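PDB 4S1H: pyridoxal kinase from Entamoeba histolytica, which probably phosphorylates pyridoxal to pyridoxal 5'-phosphate with ATP, as a ribokinase-clan enzyme whose nucleotide site holds ADP and magnesium in this crystal. Local coordinates for residues A137-P142 with I173-V178. Sequence-based numbering, arbitrary orientation.
With MG (magnesium ion), chain D.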
ATOM      1  N   ALA A 137     -15.036   3.111  19.578  1.00 19.89           N
ATOM      2  CA  ALA A 137     -13.597   3.356  19.602  1.00 16.89           C
ATOM      3  C   ALA A 137     -12.996   3.451  20.988  1.00 16.94           C
ATOM      4  O   ALA A 137     -13.611   3.974  21.934  1.00 20.25           O
ATOM      5  CB  ALA A 137     -13.274   4.625  18.815  1.00 20.27           C
ATOM      6  N   ASP A 138     -11.768   2.978  21.100  1.00 16.44           N
ATOM      7  CA  ASP A 138     -10.950   3.170  22.287  1.00 16.58           C
ATOM      8  C   ASP A 138     -10.314   4.571  22.327  1.00 15.46           C
ATOM      9  O   ASP A 138     -10.068   5.123  23.396  1.00 17.54           O
ATOM     10  CB  ASP A 138      -9.918   2.069  22.335  1.00 16.60           C
ATOM     11  CG  ASP A 138     -10.562   0.703  22.522  1.00 19.73           C
ATOM     12  OD1 ASP A 138     -10.959   0.386  23.685  1.00 23.00           O
ATOM     13  OD2 ASP A 138     -10.767   0.002  21.511  1.00 17.77           O
ATOM     14  N   ILE A 139     -10.055   5.129  21.150  1.00 14.23           N
ATOM     15  CA  ILE A 139      -9.506   6.453  20.972  1.00 13.95           C
ATOM     16  C   ILE A 139      -9.982   7.001  19.639  1.00 14.55           C
ATOM     17  O   ILE A 139     -10.096   6.243  18.628  1.00 13.48           O
ATOM     18  CB  ILE A 139      -7.979   6.425  21.070  1.00 14.37           C
ATOM     19  CG1 ILE A 139      -7.389   7.812  20.950  1.00 14.89           C
ATOM     20  CG2 ILE A 139      -7.380   5.495  20.003  1.00 13.54           C
ATOM     21  CD1 ILE A 139      -5.922   7.873  21.288  1.00 16.23           C
ATOM     22  N   ILE A 140     -10.234   8.296  19.589  1.00 13.73           N
ATOM     23  CA  ILE A 140     -10.563   8.949  18.340  1.00 13.59           C
ATOM     24  C   ILE A 140      -9.603  10.098  18.091  1.00 14.38           C
ATOM     25  O   ILE A 140      -9.149  10.731  19.054  1.00 15.14           O
ATOM     26  CB  ILE A 140     -12.034   9.387  18.245  1.00 13.96           C
ATOM     27  CG1 ILE A 140     -12.389  10.490  19.255  1.00 14.35           C
ATOM     28  CG2 ILE A 140     -12.953   8.194  18.466  1.00 14.26           C
ATOM     29  CD1 ILE A 140     -13.754  11.093  18.972  1.00 16.32           C
ATOM     30  N   THR A 141      -9.337  10.411  16.817  1.00 13.84           N
ATOM     31  CA  THR A 141      -8.320  11.419  16.424  1.00 14.32           C
ATOM     32  C   THR A 141      -8.841  12.480  15.441  1.00 16.03           C
ATOM     33  O   THR A 141      -8.256  12.669  14.343  1.00 15.91           O
ATOM     34  CB  THR A 141      -7.073  10.721  15.850  1.00 17.39           C
ATOM     35  OG1 THR A 141      -7.479   9.898  14.757  1.00 19.94           O
ATOM     36  CG2 THR A 141      -6.404   9.833  16.866  1.00 15.87           C
ATOM     37  N   PRO A 142      -9.939  13.157  15.777  1.00 18.04           N
ATOM     38  CA  PRO A 142     -10.434  14.210  14.908  1.00 16.74           C
ATOM     39  C   PRO A 142      -9.572  15.481  14.977  1.00 19.88           C
ATOM     40  O   PRO A 142      -8.988  15.776  16.024  1.00 17.88           O
ATOM     41  CB  PRO A 142     -11.792  14.544  15.534  1.00 17.38           C
ATOM     42  CG  PRO A 142     -11.571  14.320  16.999  1.00 16.71           C
ATOM     43  CD  PRO A 142     -10.691  13.106  17.051  1.00 16.17           C
ATOM     44  N   ILE A 173     -16.815   7.374  25.032  1.00 18.33           N
ATOM     45  CA  ILE A 173     -15.508   7.356  24.322  1.00 20.76           C
ATOM     46  C   ILE A 173     -14.376   7.664  25.306  1.00 17.95           C
ATOM     47  O   ILE A 173     -14.354   8.740  25.890  1.00 18.33           O
ATOM     48  CB  ILE A 173     -15.467   8.322  23.133  1.00 21.90           C
ATOM     49  CG1 ILE A 173     -16.527   7.868  22.103  1.00 21.37           C
ATOM     50  CG2 ILE A 173     -14.062   8.355  22.517  1.00 18.79           C
ATOM     51  CD1 ILE A 173     -16.880   8.887  21.047  1.00 24.32           C
ATOM     52  N   PRO A 174     -13.452   6.705  25.521  1.00 18.56           N
ATOM     53  CA  PRO A 174     -12.473   6.925  26.591  1.00 19.00           C
ATOM     54  C   PRO A 174     -11.431   8.006  26.335  1.00 17.09           C
ATOM     55  O   PRO A 174     -11.036   8.674  27.295  1.00 18.19           O
ATOM     56  CB  PRO A 174     -11.785   5.562  26.742  1.00 20.28           C
ATOM     57  CG  PRO A 174     -12.666   4.601  26.035  1.00 18.95           C
ATOM     58  CD  PRO A 174     -13.339   5.350  24.953  1.00 18.16           C
ATOM     59  N   VAL A 175     -10.974   8.174  25.097  1.00 17.50           N
ATOM     60  CA  VAL A 175      -9.859   9.074  24.795  1.00 15.66           C
ATOM     61  C   VAL A 175     -10.144   9.817  23.509  1.00 16.20           C
ATOM     62  O   VAL A 175     -10.537   9.215  22.519  1.00 14.57           O
ATOM     63  CB  VAL A 175      -8.514   8.358  24.707  1.00 17.23           C
ATOM     64  CG1 VAL A 175      -7.389   9.369  24.530  1.00 21.02           C
ATOM     65  CG2 VAL A 175      -8.266   7.478  25.928  1.00 18.22           C
ATOM     66  N   ILE A 176      -9.917  11.117  23.505  1.00 14.84           N
ATOM     67  CA  ILE A 176     -10.119  11.954  22.337  1.00 14.66           C
ATOM     68  C   ILE A 176      -8.859  12.763  22.167  1.00 14.86           C
ATOM     69  O   ILE A 176      -8.499  13.533  23.054  1.00 15.76           O
ATOM     70  CB  ILE A 176     -11.345  12.873  22.455  1.00 15.76           C
ATOM     71  CG1 ILE A 176     -12.647  12.072  22.741  1.00 16.58           C
ATOM     72  CG2 ILE A 176     -11.510  13.721  21.213  1.00 15.01           C
ATOM     73  CD1 ILE A 176     -13.726  12.932  23.337  1.00 18.42           C
ATOM     74  N   LEU A 177      -8.182  12.586  21.042  1.00 14.21           N
ATOM     75  CA  LEU A 177      -7.029  13.353  20.671  1.00 14.82           C
ATOM     76  C   LEU A 177      -7.502  14.332  19.599  1.00 17.78           C
ATOM     77  O   LEU A 177      -7.761  13.947  18.472  1.00 17.54           O
ATOM     78  CB  LEU A 177      -5.925  12.423  20.110  1.00 14.60           C
ATOM     79  CG  LEU A 177      -4.581  13.076  19.892  1.00 16.78           C
ATOM     80  CD1 LEU A 177      -3.924  13.482  21.206  1.00 20.56           C
ATOM     81  CD2 LEU A 177      -3.653  12.164  19.106  1.00 19.12           C
ATOM     82  N   VAL A 178      -7.635  15.605  19.966  1.00 15.08           N
ATOM     83  CA  VAL A 178      -8.004  16.651  19.033  1.00 14.89           C
ATOM     84  C   VAL A 178      -6.710  17.148  18.405  1.00 16.15           C
ATOM     85  O   VAL A 178      -5.873  17.720  19.069  1.00 18.45           O
ATOM     86  CB  VAL A 178      -8.775  17.809  19.720  1.00 15.46           C
ATOM     87  CG1 VAL A 178      -9.317  18.719  18.633  1.00 17.65           C
ATOM     88  CG2 VAL A 178      -9.895  17.272  20.590  1.00 15.55           C
TER
HETATM   89 MG    MG D 302      -7.540  12.504  12.332  1.00 21.93          MG
HETATM   90  O   HOH W   1      -9.220  13.154  11.524  1.00 18.89           O
HETATM   91  O   HOH W   2      -5.473  11.762  13.065  1.00 19.67           O
HETATM   92  O   HOH W   3      -6.786  14.405  12.501  1.00 21.66           O
HETATM   93  O   HOH W   4      -6.670  12.309  10.306  1.00 20.27           O
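With chi1 at 66°, Ile140 tucks CG1 between its own N and carbonyl carbon, while Ile176, at -56°, turns CG1 away from its carbonyl carbon; the two side chains then run side by side in the same direction, Ile140 CG1 lying 3.8 Å from Ile176 CG1. Helix 158-170, within the largely helical connection, packs Leu168 on both. On the other face, the Ile139 and Val175 side chains cross at a slant, CD1 of Ile139 3.9 Å from CG1 of Val175. The backbones are parallel and form a single bridge: Ile140 N donates to Val175 O at 3.1 Å, tilted 24° out of the carbonyl plane, and Ile140 O accepts from Leu177 N at 2.9 Å in a nearly straight bond. Three CA-H...O contacts, Ile139 CA to Val175 O, Thr141 CA to Leu177 O and Val178 CA to Pro142 O (each 3.3 Å), supplement them. Strand 139-140, an outermost strand of the mixed sheet, running parallel to 107-110, is thereby joined to strand 175-183, an outer strand of the four-stranded antiparallel sheet. Just past the bridge, Thr141 O binds the magnesium ion at 2.1 Å; Asp111 and four waters complete its six ligands. A carbonyl and a carboxylate are hard oxygen donors suited to magnesium, and the paired backbone beside Thr141 probably helps fix the direction of its carbonyl toward the ion.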